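Long-range contacts in Ser-thr phosphatase MSPP (Mycobacterium smegmatis, PDB 2JFR), which probably removes phosphate groups from phosphoserine and phosphothreonine side chains of proteins, as a metal-dependent phosphatase of the PPM (PP2C) family: residues 117-122 / 177-182; 30-35 / 229-234; 68-73 / 164-169. All coordinates share one frame; numbering follows the deposited sequence.

Contact 1 of 3, residues 117-122 / 177-182; sequences RIRDGH and PGDRLL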
ATOM      1  N   ARG A 117     -11.139  -0.282   2.491  1.00 15.78           N
ATOM      2  CA  ARG A 117     -12.199   0.729   2.636  1.00 16.04           C
ATOM      3  C   ARG A 117     -12.801   0.561   4.002  1.00 15.66           C
ATOM      4  O   ARG A 117     -13.093  -0.533   4.431  1.00 16.02           O
ATOM      5  CB  ARG A 117     -13.270   0.554   1.597  1.00 17.02           C
ATOM      6  CG  ARG A 117     -14.352   1.646   1.650  1.00 17.89           C
ATOM      7  CD  ARG A 117     -15.478   1.411   0.658  1.00 19.18           C
ATOM      8  NE  ARG A 117     -16.107   0.154   1.002  1.00 19.50           N
ATOM      9  CZ  ARG A 117     -16.614  -0.713   0.170  1.00 27.43           C
ATOM     10  NH1 ARG A 117     -16.727  -0.398  -1.100  1.00 42.90           N
ATOM     11  NH2 ARG A 117     -17.069  -1.846   0.646  1.00 40.37           N
ATOM     12  N   ILE A 118     -13.000   1.713   4.654  1.00 15.96           N
ATOM     13  CA  ILE A 118     -13.631   1.805   5.956  0.67 17.06           C
ATOM     14  C   ILE A 118     -14.944   2.508   5.741  1.00 16.62           C
ATOM     15  O   ILE A 118     -14.983   3.664   5.326  1.00 17.14           O
ATOM     16  CB  ILE A 118     -12.640   2.507   6.900  0.67 18.45           C
ATOM     17  CG1 ILE A 118     -11.352   1.706   6.929  0.67 18.63           C
ATOM     18  CG2 ILE A 118     -13.188   2.735   8.304  0.67 20.73           C
ATOM     19  CD1 ILE A 118     -10.102   2.446   7.305  0.67 20.12           C
ATOM     20  N   ARG A 119     -16.050   1.783   5.982  1.00 18.07           N
ATOM     21  CA  ARG A 119     -17.385   2.263   5.713  1.00 18.74           C
ATOM     22  C   ARG A 119     -18.307   1.743   6.802  1.00 21.11           C
ATOM     23  O   ARG A 119     -18.333   0.525   7.033  1.00 21.38           O
ATOM     24  CB  ARG A 119     -17.869   1.816   4.310  1.00 20.16           C
ATOM     25  CG  ARG A 119     -19.284   2.098   3.982  1.00 22.59           C
ATOM     26  CD  ARG A 119     -19.696   1.362   2.664  1.00 25.83           C
ATOM     27  NE  ARG A 119     -19.164   2.219   1.654  1.00 23.53           N
ATOM     28  CZ  ARG A 119     -19.356   1.945   0.355  1.00 25.40           C
ATOM     29  NH1 ARG A 119     -19.993   0.823   0.013  1.00 33.02           N
ATOM     30  NH2 ARG A 119     -18.905   2.835  -0.483  1.00 26.94           N
ATOM     31  N   ASP A 120     -19.018   2.639   7.447  1.00 23.21           N
ATOM     32  CA  ASP A 120     -20.014   2.290   8.482  1.00 28.41           C
ATOM     33  C   ASP A 120     -19.420   1.362   9.544  1.00 29.47           C
ATOM     34  O   ASP A 120     -19.998   0.402  10.009  1.00 34.24           O
ATOM     35  CB  ASP A 120     -21.198   1.533   7.842  1.00 36.54           C
ATOM     36  CG  ASP A 120     -21.965   2.284   6.828  1.00 41.54           C
ATOM     37  OD1 ASP A 120     -21.908   3.543   6.888  1.00 43.64           O
ATOM     38  OD2 ASP A 120     -22.673   1.639   5.982  1.00 53.85           O
ATOM     39  N   GLY A 121     -18.143   1.598   9.891  1.00 27.69           N
ATOM     40  CA  GLY A 121     -17.508   0.881  10.984  1.00 27.79           C
ATOM     41  C   GLY A 121     -16.813  -0.410  10.548  1.00 25.53           C
ATOM     42  O   GLY A 121     -16.164  -1.017  11.406  1.00 28.61           O
ATOM     43  N   HIS A 122     -16.944  -0.820   9.311  1.00 23.68           N
ATOM     44  CA  HIS A 122     -16.307  -1.991   8.805  1.00 22.45           C
ATOM     45  C   HIS A 122     -15.101  -1.621   7.987  1.00 19.89           C
ATOM     46  O   HIS A 122     -15.109  -0.663   7.260  1.00 23.83           O
ATOM     47  CB  HIS A 122     -17.252  -2.782   7.857  1.00 25.16           C
ATOM     48  CG  HIS A 122     -18.256  -3.594   8.475  1.00 26.99           C
ATOM     49  ND1 HIS A 122     -19.476  -3.080   8.741  1.00 36.24           N
ATOM     50  CD2 HIS A 122     -18.203  -4.869   8.956  1.00 28.57           C
ATOM     51  CE1 HIS A 122     -20.203  -4.015   9.307  1.00 37.39           C
ATOM     52  NE2 HIS A 122     -19.452  -5.094   9.413  1.00 32.66           N
ATOM     53  N   PRO A 177     -18.649   9.518  -0.760  1.00 19.25           N
ATOM     54  CA  PRO A 177     -18.607  10.436   0.349  1.00 18.91           C
ATOM     55  C   PRO A 177     -18.819   9.719   1.658  1.00 18.41           C
ATOM     56  O   PRO A 177     -19.686   8.876   1.769  1.00 21.32           O
ATOM     57  CB  PRO A 177     -19.768  11.408   0.029  1.00 21.07           C
ATOM     58  CG  PRO A 177     -19.815  11.390  -1.480  1.00 22.52           C
ATOM     59  CD  PRO A 177     -19.531   9.985  -1.836  1.00 22.62           C
ATOM     60  N   GLY A 178     -17.970  10.082   2.632  1.00 17.96           N
ATOM     61  CA  GLY A 178     -17.994   9.524   3.975  1.00 19.74           C
ATOM     62  C   GLY A 178     -17.143   8.305   4.132  1.00 18.48           C
ATOM     63  O   GLY A 178     -16.880   7.917   5.285  1.00 20.95           O
ATOM     64  N   ASP A 179     -16.729   7.673   3.081  1.00 17.05           N
ATOM     65  CA  ASP A 179     -15.810   6.553   3.200  1.00 16.40           C
ATOM     66  C   ASP A 179     -14.435   7.040   3.586  1.00 15.85           C
ATOM     67  O   ASP A 179     -14.040   8.185   3.336  1.00 16.72           O
ATOM     68  CB  ASP A 179     -15.741   5.783   1.903  1.00 17.21           C
ATOM     69  CG  ASP A 179     -16.953   5.034   1.489  1.00 17.78           C
ATOM     70  OD1 ASP A 179     -17.795   4.732   2.347  1.00 20.51           O
ATOM     71  OD2 ASP A 179     -17.034   4.714   0.306  1.00 20.58           O
ATOM     72  N   ARG A 180     -13.658   6.139   4.156  1.00 15.90           N
ATOM     73  CA  ARG A 180     -12.271   6.316   4.415  1.00 15.57           C
ATOM     74  C   ARG A 180     -11.509   5.224   3.669  1.00 15.37           C
ATOM     75  O   ARG A 180     -11.921   4.065   3.709  1.00 17.12           O
ATOM     76  CB  ARG A 180     -11.964   6.278   5.907  1.00 16.58           C
ATOM     77  CG  ARG A 180     -10.508   6.243   6.265  1.00 17.06           C
ATOM     78  CD  ARG A 180     -10.307   6.345   7.766  1.00 18.63           C
ATOM     79  NE  ARG A 180     -10.498   7.738   8.179  1.00 18.56           N
ATOM     80  CZ  ARG A 180     -10.447   8.138   9.429  1.00 18.71           C
ATOM     81  NH1 ARG A 180     -10.234   7.269  10.406  1.00 20.06           N
ATOM     82  NH2 ARG A 180     -10.624   9.411   9.695  1.00 20.10           N
ATOM     83  N   LEU A 181     -10.416   5.597   3.009  1.00 14.33           N
ATOM     84  CA  LEU A 181      -9.524   4.617   2.412  1.00 14.54           C
ATOM     85  C   LEU A 181      -8.264   4.546   3.259  1.00 14.25           C
ATOM     86  O   LEU A 181      -7.799   5.554   3.780  1.00 15.64           O
ATOM     87  CB  LEU A 181      -9.166   5.009   0.982  1.00 14.93           C
ATOM     88  CG  LEU A 181     -10.329   5.160   0.042  1.00 15.43           C
ATOM     89  CD1 LEU A 181      -9.829   5.551  -1.335  1.00 16.93           C
ATOM     90  CD2 LEU A 181     -11.160   3.875  -0.061  1.00 17.69           C
ATOM     91  N   LEU A 182      -7.714   3.352   3.360  1.00 14.27           N
ATOM     92  CA  LEU A 182      -6.458   3.098   4.053  1.00 14.48           C
ATOM     93  C   LEU A 182      -5.579   2.305   3.163  1.00 13.71           C
ATOM     94  O   LEU A 182      -5.975   1.209   2.723  1.00 14.55           O
ATOM     95  CB  LEU A 182      -6.729   2.340   5.357  1.00 15.10           C
ATOM     96  CG  LEU A 182      -5.456   1.755   6.076  1.00 16.53           C
ATOM     97  CD1 LEU A 182      -4.560   2.836   6.564  1.00 17.27           C
ATOM     98  CD2 LEU A 182      -5.892   0.860   7.252  1.00 18.81           C
TER
HETATM   99  O   HOH W   1     -15.954   5.555   7.169  1.00 27.25           O
HETATM  100  O   HOH W   2     -18.865   5.399   6.646  1.00 31.69           O
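Strands 117-119 and 180-182 run antiparallel at 151°, with Ile118 and Arg180 as a hydrogen-bonded pair (Ile118 N to Arg180 O 2.8 Å, Arg180 N to Ile118 O 3.0 Å) and Arg117 and Leu181 as the next, non-hydrogen-bonded pair. Ile118 O has a second partner, water 1, which donates to it and also to Gly178 O. Just beyond the paired residues, Arg119 takes the carboxylate of Asp179 side-on. Arg119 NE donates to Asp179 OD1 (2.9 Å, 174° at the hydrogen) and Arg119 NH2 to Asp179 OD2 (2.8 Å), the latter on the syn lone pair. The acceptors lie close to the guanidinium plane, although the two flat groups are turned 34° from each other. Arg119 CG is anti to the backbone N, and the bend at chi3 turns NE and NH2 to the acid. Asp179 OD2 also accepts from Gly176 N, which helps fix the carboxylate. Arg117 NE lies over the face of the Arg119 guanidinium, 3.7 Å above its plane, while Arg117 forms a salt bridge with Glu124 and a hydrogen bond to the backbone O of Asp174; the carboxylates of Asp179 and Glu124 probably offset the two like charges. On the face opposite Arg117 and Leu181, Ile118 in the conformer described runs beside the aliphatic part of Arg180, and its CD1 meets Leu182 CB at 3.9 Å. Helix 206-219 packs on Arg180 and Leu182 there. The type I' turn from Arg119 to His122 closes a tight beta hairpin, whose first strand joins 180-184 in one antiparallel sheet of the PP2C beta sandwich.

Contact 2 of 3, residues 30-35 / 229-234; sequences ILYAVA and VVIDLG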
ATOM      1  N   ILE A  30      -4.127  14.135  -5.543  1.00 22.64           N
ATOM      2  CA  ILE A  30      -5.071  12.995  -5.566  0.77 18.17           C
ATOM      3  C   ILE A  30      -4.321  11.661  -5.571  1.00 16.05           C
ATOM      4  O   ILE A  30      -5.003  10.637  -5.647  1.00 15.72           O
ATOM      5  CB  ILE A  30      -6.024  13.089  -6.776  0.77 17.57           C
ATOM      6  CG1 ILE A  30      -5.320  12.912  -8.122  0.77 18.07           C
ATOM      7  CG2 ILE A  30      -6.776  14.394  -6.675  0.77 21.03           C
ATOM      8  CD1 ILE A  30      -6.326  12.645  -9.230  0.77 17.76           C
ATOM      9  N   LEU A  31      -2.995  11.679  -5.502  1.00 16.46           N
ATOM     10  CA  LEU A  31      -2.200  10.447  -5.556  1.00 15.32           C
ATOM     11  C   LEU A  31      -1.677  10.074  -4.171  1.00 14.75           C
ATOM     12  O   LEU A  31      -1.055  10.887  -3.471  1.00 16.31           O
ATOM     13  CB  LEU A  31      -0.998  10.643  -6.496  1.00 17.00           C
ATOM     14  CG  LEU A  31      -0.118   9.423  -6.671  1.00 17.10           C
ATOM     15  CD1 LEU A  31      -0.857   8.290  -7.368  1.00 19.65           C
ATOM     16  CD2 LEU A  31       1.156   9.781  -7.444  1.00 21.87           C
ATOM     17  N   TYR A  32      -1.889   8.823  -3.821  1.00 13.86           N
ATOM     18  CA  TYR A  32      -1.517   8.267  -2.520  1.00 13.82           C
ATOM     19  C   TYR A  32      -0.883   6.931  -2.765  1.00 13.65           C
ATOM     20  O   TYR A  32      -1.351   6.155  -3.577  1.00 14.63           O
ATOM     21  CB  TYR A  32      -2.750   8.120  -1.628  1.00 14.66           C
ATOM     22  CG  TYR A  32      -3.408   9.464  -1.401  1.00 14.99           C
ATOM     23  CD1 TYR A  32      -2.974  10.286  -0.385  1.00 15.98           C
ATOM     24  CD2 TYR A  32      -4.389   9.940  -2.243  1.00 15.86           C
ATOM     25  CE1 TYR A  32      -3.523  11.524  -0.172  1.00 17.56           C
ATOM     26  CE2 TYR A  32      -4.927  11.227  -2.043  1.00 17.46           C
ATOM     27  CZ  TYR A  32      -4.470  11.970  -1.017  1.00 18.78           C
ATOM     28  OH  TYR A  32      -5.019  13.244  -0.849  1.00 24.07           O
ATOM     29  N   ALA A  33       0.180   6.588  -2.010  1.00 13.55           N
ATOM     30  CA  ALA A  33       0.796   5.299  -2.253  1.00 13.71           C
ATOM     31  C   ALA A  33       1.592   4.841  -1.038  1.00 13.42           C
ATOM     32  O   ALA A  33       2.096   5.654  -0.253  1.00 14.10           O
ATOM     33  CB  ALA A  33       1.724   5.343  -3.475  1.00 14.28           C
ATOM     34  N   VAL A  34       1.741   3.537  -0.962  1.00 13.40           N
ATOM     35  CA  VAL A  34       2.689   2.869  -0.071  1.00 13.32           C
ATOM     36  C   VAL A  34       3.527   1.917  -0.894  1.00 13.08           C
ATOM     37  O   VAL A  34       3.022   1.225  -1.769  1.00 13.93           O
ATOM     38  CB  VAL A  34       1.960   2.123   1.062  1.00 13.87           C
ATOM     39  CG1 VAL A  34       2.915   1.268   1.900  1.00 15.65           C
ATOM     40  CG2 VAL A  34       1.181   3.086   1.928  1.00 14.57           C
ATOM     41  N   ALA A  35       4.812   1.864  -0.541  1.00 13.41           N
ATOM     42  CA  ALA A  35       5.753   0.911  -1.141  1.00 13.39           C
ATOM     43  C   ALA A  35       6.520   0.241  -0.006  1.00 13.56           C
ATOM     44  O   ALA A  35       7.134   0.923   0.803  1.00 14.62           O
ATOM     45  CB  ALA A  35       6.698   1.622  -2.091  1.00 14.49           C
ATOM     46  N   VAL A 229      -1.477   5.170   5.099  1.00 14.28           N
ATOM     47  CA  VAL A 229      -1.972   6.380   4.457  1.00 14.27           C
ATOM     48  C   VAL A 229      -3.491   6.309   4.552  1.00 14.65           C
ATOM     49  O   VAL A 229      -4.108   5.340   4.098  1.00 15.21           O
ATOM     50  CB  VAL A 229      -1.538   6.460   3.007  1.00 15.03           C
ATOM     51  CG1 VAL A 229      -2.128   7.706   2.337  1.00 16.34           C
ATOM     52  CG2 VAL A 229      -0.024   6.449   2.892  1.00 15.76           C
ATOM     53  N   VAL A 230      -4.097   7.348   5.161  1.00 14.78           N
ATOM     54  CA  VAL A 230      -5.537   7.441   5.341  1.00 15.46           C
ATOM     55  C   VAL A 230      -6.047   8.566   4.507  1.00 15.39           C
ATOM     56  O   VAL A 230      -5.485   9.678   4.537  1.00 17.10           O
ATOM     57  CB  VAL A 230      -5.863   7.615   6.846  1.00 16.99           C
ATOM     58  CG1 VAL A 230      -7.288   8.069   7.077  1.00 20.09           C
ATOM     59  CG2 VAL A 230      -5.637   6.337   7.578  1.00 17.83           C
ATOM     60  N   ILE A 231      -7.146   8.340   3.794  1.00 15.18           N
ATOM     61  CA  ILE A 231      -7.776   9.345   2.924  1.00 15.19           C
ATOM     62  C   ILE A 231      -9.256   9.388   3.280  1.00 14.89           C
ATOM     63  O   ILE A 231      -9.947   8.363   3.195  1.00 15.85           O
ATOM     64  CB  ILE A 231      -7.614   8.971   1.440  1.00 16.36           C
ATOM     65  CG1 ILE A 231      -6.161   8.640   1.045  1.00 18.83           C
ATOM     66  CG2 ILE A 231      -8.154  10.084   0.582  1.00 19.77           C
ATOM     67  CD1 ILE A 231      -6.057   7.593   0.023  1.00 29.19           C
ATOM     68  N   ASP A 232      -9.755  10.563   3.669  1.00 15.25           N
ATOM     69  CA  ASP A 232     -11.156  10.788   3.976  0.53 15.80           C
ATOM     70  C   ASP A 232     -11.852  11.382   2.759  1.00 14.81           C
ATOM     71  O   ASP A 232     -11.405  12.417   2.278  1.00 15.84           O
ATOM     72  CB  ASP A 232     -11.316  11.696   5.192  0.53 17.69           C
ATOM     73  CG  ASP A 232     -11.217  10.913   6.479  0.53 21.77           C
ATOM     74  OD1 ASP A 232     -11.575   9.730   6.539  0.53 20.96           O
ATOM     75  OD2 ASP A 232     -10.772  11.561   7.451  0.53 27.80           O
ATOM     76  N   LEU A 233     -12.934  10.760   2.311  1.00 15.15           N
ATOM     77  CA  LEU A 233     -13.607  11.151   1.091  1.00 15.05           C
ATOM     78  C   LEU A 233     -14.876  11.982   1.407  1.00 15.48           C
ATOM     79  O   LEU A 233     -15.572  11.724   2.401  1.00 17.10           O
ATOM     80  CB  LEU A 233     -14.010   9.933   0.281  1.00 15.92           C
ATOM     81  CG  LEU A 233     -12.855   9.034  -0.125  1.00 16.35           C
ATOM     82  CD1 LEU A 233     -13.347   7.800  -0.853  1.00 19.22           C
ATOM     83  CD2 LEU A 233     -11.798   9.793  -0.913  1.00 18.73           C
ATOM     84  N   GLY A 234     -15.159  12.930   0.530  1.00 16.26           N
ATOM     85  CA  GLY A 234     -16.355  13.756   0.570  1.00 18.37           C
ATOM     86  C   GLY A 234     -17.156  13.677  -0.769  1.00 21.11           C
ATOM     87  O   GLY A 234     -18.146  14.468  -0.826  1.00 28.71           O
ATOM     88  OXT GLY A 234     -16.736  13.026  -1.742  1.00 25.20           O
TER
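Carbonyl oxygen Ala33 O, with Val229 CG2 at 3.9 Å, is the one polar atom touched where 30-35 meets 229-234; the rest is carbon against carbon. This is the interior of the PP2C beta sandwich. Strand 31-38 belongs to one antiparallel sheet and strand 226-233 to the other, and the segment axes pass 8.0 Å apart, too far for backbone pairing but right for side chains interleaved between two layers. Tyr32 supplies the largest share. Its ring leaves the strand with CG anti to the carbonyl carbon (chi1 -60°), and Ile231 lies across one face: CG1 is 3.8 Å from the ring centroid and only 11° off the normal, a CH-pi contact, while CD1 settles toward the root of the ring, 3.5 Å from Tyr32 CG. At 146°, chi2 of Ile231 departs from the staggered 180°, and the ethyl arm follows the ring from its centre to CG. The Val229 side chain crosses that of Tyr32 at about a right angle, its CG1 3.8 Å from Tyr32 CD1. Val5 and Ala8 of strand 5-13 and Ile183 of strand 180-184 add further packing around Tyr32. The two branches of Val229 are divided between neighbours: CG1, anti to the backbone N, serves Tyr32, whereas on the CG2 side the Val229 and Val34 side chains slide past each other in opposite directions, Val229 CG2 to Val34 CG2 3.7 Å.

Contact 3 of 3, residues 68-73 / 164-169; sequences EAVQQA and PHIGPD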
ATOM      1  N   GLU A  68       1.563   4.054 -16.730  1.00 16.47           N
ATOM      2  CA  GLU A  68       2.888   4.325 -17.308  0.62 17.14           C
ATOM      3  C   GLU A  68       3.908   4.629 -16.204  1.00 16.65           C
ATOM      4  O   GLU A  68       5.038   4.177 -16.263  1.00 17.30           O
ATOM      5  CB  GLU A  68       2.852   5.445 -18.322  0.62 17.46           C
ATOM      6  CG  GLU A  68       4.179   5.656 -19.031  0.62 21.77           C
ATOM      7  CD  GLU A  68       4.893   4.498 -19.622  0.62 25.87           C
ATOM      8  OE1 GLU A  68       4.378   3.418 -19.997  0.62 34.44           O
ATOM      9  OE2 GLU A  68       6.140   4.605 -19.827  0.62 35.96           O
ATOM     10  N   ALA A  69       3.483   5.403 -15.219  1.00 16.21           N
ATOM     11  CA  ALA A  69       4.388   5.785 -14.127  1.00 16.16           C
ATOM     12  C   ALA A  69       4.787   4.574 -13.317  1.00 15.87           C
ATOM     13  O   ALA A  69       5.932   4.474 -12.873  1.00 16.57           O
ATOM     14  CB  ALA A  69       3.718   6.827 -13.263  1.00 16.75           C
ATOM     15  N   VAL A  70       3.862   3.627 -13.132  1.00 16.13           N
ATOM     16  CA  VAL A  70       4.201   2.395 -12.438  1.00 15.99           C
ATOM     17  C   VAL A  70       5.200   1.581 -13.268  1.00 16.65           C
ATOM     18  O   VAL A  70       6.148   1.029 -12.720  1.00 17.06           O
ATOM     19  CB  VAL A  70       2.924   1.610 -12.123  1.00 17.67           C
ATOM     20  CG1 VAL A  70       3.251   0.194 -11.591  1.00 19.33           C
ATOM     21  CG2 VAL A  70       2.068   2.386 -11.098  1.00 18.34           C
ATOM     22  N   GLN A  71       5.007   1.502 -14.587  1.00 16.80           N
ATOM     23  CA  GLN A  71       5.934   0.838 -15.439  1.00 17.48           C
ATOM     24  C   GLN A  71       7.297   1.494 -15.365  1.00 16.98           C
ATOM     25  O   GLN A  71       8.326   0.805 -15.297  1.00 18.14           O
ATOM     26  CB  GLN A  71       5.477   0.863 -16.890  1.00 20.38           C
ATOM     27  CG  GLN A  71       4.218   0.064 -17.201  1.00 24.83           C
ATOM     28  CD  GLN A  71       4.485  -1.415 -17.053  1.00 28.24           C
ATOM     29  OE1 GLN A  71       5.465  -1.994 -17.489  1.00 37.36           O
ATOM     30  NE2 GLN A  71       3.583  -2.083 -16.401  1.00 26.63           N
ATOM     31  N   GLN A  72       7.362   2.816 -15.378  1.00 17.00           N
ATOM     32  CA  GLN A  72       8.627   3.496 -15.310  0.76 17.60           C
ATOM     33  C   GLN A  72       9.291   3.285 -13.958  1.00 16.78           C
ATOM     34  O   GLN A  72      10.516   3.146 -13.894  1.00 17.93           O
ATOM     35  CB  GLN A  72       8.396   4.970 -15.599  0.76 20.57           C
ATOM     36  CG  GLN A  72       8.124   5.216 -17.090  0.76 23.03           C
ATOM     37  CD  GLN A  72       9.155   4.514 -18.034  0.76 30.65           C
ATOM     38  OE1 GLN A  72      10.363   4.665 -17.921  0.76 32.85           O
ATOM     39  NE2 GLN A  72       8.691   3.605 -18.936  0.76 51.52           N
ATOM     40  N   ALA A  73       8.523   3.250 -12.892  1.00 16.29           N
ATOM     41  CA  ALA A  73       9.063   2.971 -11.571  1.00 16.11           C
ATOM     42  C   ALA A  73       9.710   1.582 -11.550  1.00 15.75           C
ATOM     43  O   ALA A  73      10.810   1.397 -11.041  1.00 16.52           O
ATOM     44  CB  ALA A  73       7.995   3.088 -10.496  1.00 16.71           C
ATOM     45  N   PRO A 164      12.214  -6.600 -15.824  1.00 20.97           N
ATOM     46  CA  PRO A 164      11.806  -5.538 -16.728  1.00 22.52           C
ATOM     47  C   PRO A 164      10.308  -5.480 -16.991  1.00 23.19           C
ATOM     48  O   PRO A 164       9.840  -4.436 -17.513  1.00 27.58           O
ATOM     49  CB  PRO A 164      12.592  -5.781 -18.021  1.00 27.81           C
ATOM     50  CG  PRO A 164      12.714  -7.249 -17.988  1.00 30.76           C
ATOM     51  CD  PRO A 164      13.019  -7.642 -16.556  1.00 24.42           C
ATOM     52  N   HIS A 165       9.559  -6.490 -16.672  1.00 22.19           N
ATOM     53  CA  HIS A 165       8.129  -6.446 -16.879  0.57 23.77           C
ATOM     54  C   HIS A 165       7.357  -6.779 -15.606  1.00 22.12           C
ATOM     55  O   HIS A 165       7.659  -7.663 -14.792  1.00 26.68           O
ATOM     56  CB  HIS A 165       7.816  -7.465 -17.969  0.57 27.33           C
ATOM     57  CG  HIS A 165       8.558  -7.166 -19.231  0.57 32.86           C
ATOM     58  ND1 HIS A 165       9.657  -7.858 -19.625  0.57 37.18           N
ATOM     59  CD2 HIS A 165       8.353  -6.230 -20.190  0.57 38.75           C
ATOM     60  CE1 HIS A 165      10.132  -7.401 -20.766  0.57 39.92           C
ATOM     61  NE2 HIS A 165       9.335  -6.417 -21.120  0.57 43.80           N
ATOM     62  N   ILE A 166       6.273  -5.977 -15.487  1.00 21.43           N
ATOM     63  CA  ILE A 166       5.336  -6.254 -14.405  0.59 19.74           C
ATOM     64  C   ILE A 166       3.926  -6.055 -14.925  1.00 23.77           C
ATOM     65  O   ILE A 166       3.654  -5.281 -15.871  1.00 28.00           O
ATOM     66  CB  ILE A 166       5.394  -5.356 -13.153  0.59 18.09           C
ATOM     67  CG1 ILE A 166       5.405  -3.882 -13.553  0.59 18.50           C
ATOM     68  CG2 ILE A 166       6.616  -5.663 -12.351  0.59 17.78           C
ATOM     69  CD1 ILE A 166       5.176  -2.952 -12.415  0.59 23.17           C
ATOM     70  N   GLY A 167       3.044  -6.822 -14.222  1.00 24.45           N
ATOM     71  CA  GLY A 167       1.637  -6.752 -14.493  1.00 29.51           C
ATOM     72  C   GLY A 167       0.886  -6.444 -13.170  1.00 25.72           C
ATOM     73  O   GLY A 167       0.406  -7.359 -12.542  1.00 25.12           O
ATOM     74  N   PRO A 168       0.783  -5.162 -12.849  1.00 22.58           N
ATOM     75  CA  PRO A 168       0.052  -4.827 -11.642  1.00 19.31           C
ATOM     76  C   PRO A 168      -1.447  -5.094 -11.845  1.00 17.42           C
ATOM     77  O   PRO A 168      -1.970  -5.073 -12.942  1.00 19.53           O
ATOM     78  CB  PRO A 168       0.287  -3.315 -11.465  1.00 20.47           C
ATOM     79  CG  PRO A 168       0.458  -2.795 -12.825  1.00 24.67           C
ATOM     80  CD  PRO A 168       1.255  -3.904 -13.522  1.00 25.94           C
ATOM     81  N   ASP A 169      -2.137  -5.297 -10.734  1.00 15.82           N
ATOM     82  CA  ASP A 169      -3.589  -5.243 -10.757  1.00 15.45           C
ATOM     83  C   ASP A 169      -4.010  -3.772 -10.871  1.00 15.04           C
ATOM     84  O   ASP A 169      -3.346  -2.888 -10.310  1.00 15.94           O
ATOM     85  CB  ASP A 169      -4.167  -5.844  -9.512  1.00 15.89           C
ATOM     86  CG  ASP A 169      -4.089  -7.359  -9.419  1.00 16.79           C
ATOM     87  OD1 ASP A 169      -3.776  -8.016 -10.458  1.00 22.28           O
ATOM     88  OD2 ASP A 169      -4.289  -7.898  -8.319  1.00 17.96           O
TER
HETATM   89  O   HOH W   3       8.413  -1.929 -16.454  1.00 24.67           O
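Val70 lays its CG1 branch against the end of the Ile166 side chain, CG1 to CD1 3.8 Å, the two side chains crossing at about a right angle. Ile166 is modelled in two conformers; in the one described, CG1 sits between the backbone N and the carbonyl carbon (chi1 49°), and the extended chi2 sends CD1 toward the helix. Val70 CG1 has a looser neighbour in Pro168 CG, 4.3 Å away. The segment 164-169 is the irregular run leading into edge strand 169-172, and helix 63-81 lies beside it on the outer layer of the alpha-beta-beta-alpha PP2C fold. Val108 of strand 106-110 touches both Val70 and Pro168, and Ile110 touches Ile166, so helix and loop meet over the same strand. Alongside this apolar patch, Gln71 makes the direct polar link. Its chain, bent at chi2 (-68°), brings NE2 to Ile166 O at 3.2 Å with a nearly straight 172° at the hydrogen. The oxygen lies in the amide plane of Gln71, yet the amide comes to it from above the carbonyl plane. Farther toward Pro164, water 3 lies 3.0 Å from Gln71 O and 3.1 Å from Pro164 O.

Contacts 1 and 2 have centres 12 Å apart and meet directly through neighbouring strands 180-184 and 226-233: Leu181 N lies 2.8 Å from Ile231 O, a probable hydrogen bond, and in the Asp232 conformer described Arg180 NE forms a 2.8 Å salt bridge with Asp232 OD1; Arg180 NH1 also bonds to Ser203 O. Contact 1 ties strands within that sheet, whereas contact 2 joins it to the other. Contact 3 lies on the outer side of the latter, centred 20 Å from contact 2 and 28 Å from contact 1. The bound manganese, held by Asp36, Asp186 and Asp224, is about 8 Å from the Val34 side chain and about 14 Å from that of Leu182; contact 3 lies away from the metal-binding residues.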